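Local structure of uncharacterized protein (Porphyromonas gingivalis, 1ZBS) at residues A132-L137 against V225-R230. The protein is of unknown function but probably acts as an N-acetylglucosamine kinase of the actin-like ATPase (ASKHA) superfamily. Residues are numbered along the deposited sequence; the frame is centred on the assembly and turned at random.
Sequences ANVSPL and VRNVLR
Val134 meets Arg226 and Asn227 where the chain leaving strand 130-133 passes the C-terminal part of helix 210-229, a worked example of how one branched side chain and one water can join the chain that follows an edge strand to a helix. At Arg226 the backbone does the touching: its O lies 3.7 Å from Val134 CG1, while its guanidinium turns to other work, NE forming a salt bridge with Glu144. Asn227 follows, with its CA 6.1 Å from that of Val134, and its side chain crosses the valine at about a right angle. Both methyls of Val134 make van der Waals contacts with oxygens of the helix. With CG1 set anti to the valine N (chi1 175°), both branches face the helix: CG1 comes within 3.6 Å of Asn227 OD1, whereas CG2 lies 3.8 Å from the backbone O of Asn227.

Polar contact between the segments passes through a water that donates to Val134 O and to Asn227 OD1, at 2.7 Å in each case. The same OD1 also accepts from Lys160 of the second subunit, so two donors grip the amide oxygen at the subunit interface. On the other end of the amide, ND2 donates to Phe223 O, one turn back in the helix, and to Glu144 OE2; together these bonds should fix which way round the amide lies. Because Glu144 also pairs with Arg226, it braces two successive helix residues. Asn227 O, beside the valine methyl, accepts from Ser122 OG of the neighbouring strand 120-125. Val228 then turns inward onto Ile112 and Cys114 of strand 111-116, and Arg230 NH2 donates a hydrogen bond to Gly161 O of the second subunit. The sheet of order 3-2-1-4-5 with a helix packed on it is the ribonuclease H-like fold of ASKHA nucleotide-binding domains, consistent with a sugar kinase.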
ATOM      1  N   ALA A 132       8.851  23.613   9.416  1.00 33.45           N
ATOM      2  CA  ALA A 132       8.095  23.005   8.324  1.00 32.40           C
ATOM      3  C   ALA A 132       8.229  21.480   8.348  1.00 33.28           C
ATOM      4  O   ALA A 132       9.289  20.956   8.681  1.00 32.80           O
ATOM      5  CB  ALA A 132       8.574  23.560   6.986  1.00 28.87           C
ATOM      6  N   ASN A 133       7.156  20.781   7.977  1.00 33.70           N
ATOM      7  CA  ASN A 133       7.133  19.321   7.993  1.00 36.68           C
ATOM      8  C   ASN A 133       6.320  18.749   6.832  1.00 35.79           C
ATOM      9  O   ASN A 133       5.192  19.172   6.595  1.00 36.04           O
ATOM     10  CB  ASN A 133       6.511  18.830   9.304  1.00 39.19           C
ATOM     11  CG  ASN A 133       6.791  17.362   9.575  1.00 45.09           C
ATOM     12  OD1 ASN A 133       6.569  16.498   8.722  1.00 48.01           O
ATOM     13  ND2 ASN A 133       7.271  17.071  10.778  1.00 48.00           N
ATOM     14  N   VAL A 134       6.881  17.784   6.112  1.00 32.19           N
ATOM     15  CA  VAL A 134       6.150  17.167   5.014  1.00 30.42           C
ATOM     16  C   VAL A 134       5.527  15.888   5.567  1.00 29.15           C
ATOM     17  O   VAL A 134       6.253  14.973   5.957  1.00 28.61           O
ATOM     18  CB  VAL A 134       7.103  16.841   3.836  1.00 30.12           C
ATOM     19  CG1 VAL A 134       6.367  16.078   2.742  1.00 26.23           C
ATOM     20  CG2 VAL A 134       7.688  18.127   3.285  1.00 27.37           C
ATOM     21  N   SER A 135       4.195  15.827   5.644  1.00 27.01           N
ATOM     22  CA  SER A 135       3.544  14.611   6.170  1.00 27.95           C
ATOM     23  C   SER A 135       4.067  13.426   5.373  1.00 24.11           C
ATOM     24  O   SER A 135       4.050  13.453   4.143  1.00 24.49           O
ATOM     25  CB  SER A 135       2.024  14.664   6.006  1.00 30.54           C
ATOM     26  OG  SER A 135       1.457  15.812   6.608  1.00 34.52           O
ATOM     27  N   PRO A 136       4.533  12.375   6.064  1.00 23.41           N
ATOM     28  CA  PRO A 136       5.069  11.172   5.414  1.00 21.95           C
ATOM     29  C   PRO A 136       4.019  10.389   4.616  1.00 21.59           C
ATOM     30  O   PRO A 136       4.344   9.731   3.625  1.00 20.49           O
ATOM     31  CB  PRO A 136       5.653  10.383   6.581  1.00 22.80           C
ATOM     32  CG  PRO A 136       4.805  10.784   7.731  1.00 23.48           C
ATOM     33  CD  PRO A 136       4.616  12.269   7.533  1.00 21.89           C
ATOM     34  N   LEU A 137       2.765  10.455   5.051  1.00 23.37           N
ATOM     35  CA  LEU A 137       1.692   9.781   4.335  1.00 23.23           C
ATOM     36  C   LEU A 137       1.598   8.264   4.507  1.00 22.63           C
ATOM     37  O   LEU A 137       0.690   7.647   3.958  1.00 22.33           O
ATOM     38  CB  LEU A 137       1.777  10.142   2.837  1.00 22.41           C
ATOM     39  CG  LEU A 137       0.914  11.304   2.334  1.00 22.29           C
ATOM     40  CD1 LEU A 137       0.824  12.385   3.388  1.00 22.97           C
ATOM     41  CD2 LEU A 137       1.459  11.830   1.031  1.00 18.61           C
ATOM     42  N   VAL A 225      13.597  13.971  -3.103  1.00 25.80           N
ATOM     43  CA  VAL A 225      12.776  14.742  -4.017  1.00 27.55           C
ATOM     44  C   VAL A 225      11.460  15.226  -3.403  1.00 28.86           C
ATOM     45  O   VAL A 225      11.199  16.427  -3.350  1.00 28.17           O
ATOM     46  CB  VAL A 225      12.451  13.920  -5.285  1.00 28.21           C
ATOM     47  CG1 VAL A 225      11.540  14.724  -6.209  1.00 28.47           C
ATOM     48  CG2 VAL A 225      13.746  13.553  -6.017  1.00 29.63           C
ATOM     49  N   ARG A 226      10.643  14.293  -2.926  1.00 28.67           N
ATOM     50  CA  ARG A 226       9.337  14.625  -2.361  1.00 28.15           C
ATOM     51  C   ARG A 226       9.312  15.006  -0.888  1.00 27.30           C
ATOM     52  O   ARG A 226       8.247  15.305  -0.345  1.00 27.18           O
ATOM     53  CB  ARG A 226       8.395  13.449  -2.568  1.00 29.79           C
ATOM     54  CG  ARG A 226       8.472  12.877  -3.963  1.00 33.67           C
ATOM     55  CD  ARG A 226       8.205  11.390  -3.932  1.00 36.52           C
ATOM     56  NE  ARG A 226       6.803  11.074  -3.705  1.00 39.41           N
ATOM     57  CZ  ARG A 226       5.942  10.784  -4.678  1.00 40.84           C
ATOM     58  NH1 ARG A 226       6.345  10.776  -5.942  1.00 40.65           N
ATOM     59  NH2 ARG A 226       4.685  10.472  -4.387  1.00 39.89           N
ATOM     60  N   ASN A 227      10.467  15.001  -0.230  1.00 25.95           N
ATOM     61  CA  ASN A 227      10.482  15.324   1.195  1.00 27.31           C
ATOM     62  C   ASN A 227      11.502  16.374   1.628  1.00 28.50           C
ATOM     63  O   ASN A 227      11.301  17.047   2.640  1.00 32.08           O
ATOM     64  CB  ASN A 227      10.695  14.034   2.015  1.00 25.19           C
ATOM     65  CG  ASN A 227       9.579  13.012   1.809  1.00 24.83           C
ATOM     66  OD1 ASN A 227       8.495  13.143   2.373  1.00 24.02           O
ATOM     67  ND2 ASN A 227       9.840  11.995   0.992  1.00 24.33           N
ATOM     68  N   VAL A 228      12.587  16.521   0.874  1.00 28.82           N
ATOM     69  CA  VAL A 228      13.632  17.485   1.233  1.00 29.47           C
ATOM     70  C   VAL A 228      13.755  18.678   0.277  1.00 30.72           C
ATOM     71  O   VAL A 228      13.818  19.825   0.719  1.00 27.91           O
ATOM     72  CB  VAL A 228      15.017  16.786   1.320  1.00 27.39           C
ATOM     73  CG1 VAL A 228      16.107  17.799   1.654  1.00 26.79           C
ATOM     74  CG2 VAL A 228      14.968  15.692   2.365  1.00 25.95           C
ATOM     75  N   LEU A 229      13.797  18.416  -1.024  1.00 32.80           N
ATOM     76  CA  LEU A 229      13.939  19.500  -1.982  1.00 35.86           C
ATOM     77  C   LEU A 229      12.995  20.669  -1.723  1.00 38.61           C
ATOM     78  O   LEU A 229      13.413  21.833  -1.701  1.00 39.33           O
ATOM     79  CB  LEU A 229      13.727  18.990  -3.401  1.00 35.48           C
ATOM     80  CG  LEU A 229      14.847  18.119  -3.965  1.00 36.07           C
ATOM     81  CD1 LEU A 229      14.614  17.990  -5.460  1.00 32.70           C
ATOM     82  CD2 LEU A 229      16.218  18.746  -3.693  1.00 34.91           C
ATOM     83  N   ARG A 230      11.723  20.343  -1.512  1.00 38.68           N
ATOM     84  CA  ARG A 230      10.675  21.336  -1.274  1.00 40.59           C
ATOM     85  C   ARG A 230      10.945  22.329  -0.150  1.00 40.87           C
ATOM     86  O   ARG A 230      10.217  23.310  -0.000  1.00 39.63           O
ATOM     87  CB  ARG A 230       9.337  20.628  -1.021  1.00 42.20           C
ATOM     88  CG  ARG A 230       8.612  20.199  -2.306  1.00 44.67           C
ATOM     89  CD  ARG A 230       8.184  21.428  -3.103  1.00 46.58           C
ATOM     90  NE  ARG A 230       7.214  21.140  -4.169  1.00 47.43           N
ATOM     91  CZ  ARG A 230       6.498  22.081  -4.786  1.00 47.04           C
ATOM     92  NH1 ARG A 230       6.633  23.360  -4.440  1.00 46.72           N
ATOM     93  NH2 ARG A 230       5.668  21.756  -5.765  1.00 46.08           N
TER
HETATM   94  O   HOH W   1       8.295  13.420   5.041  1.00 28.85           O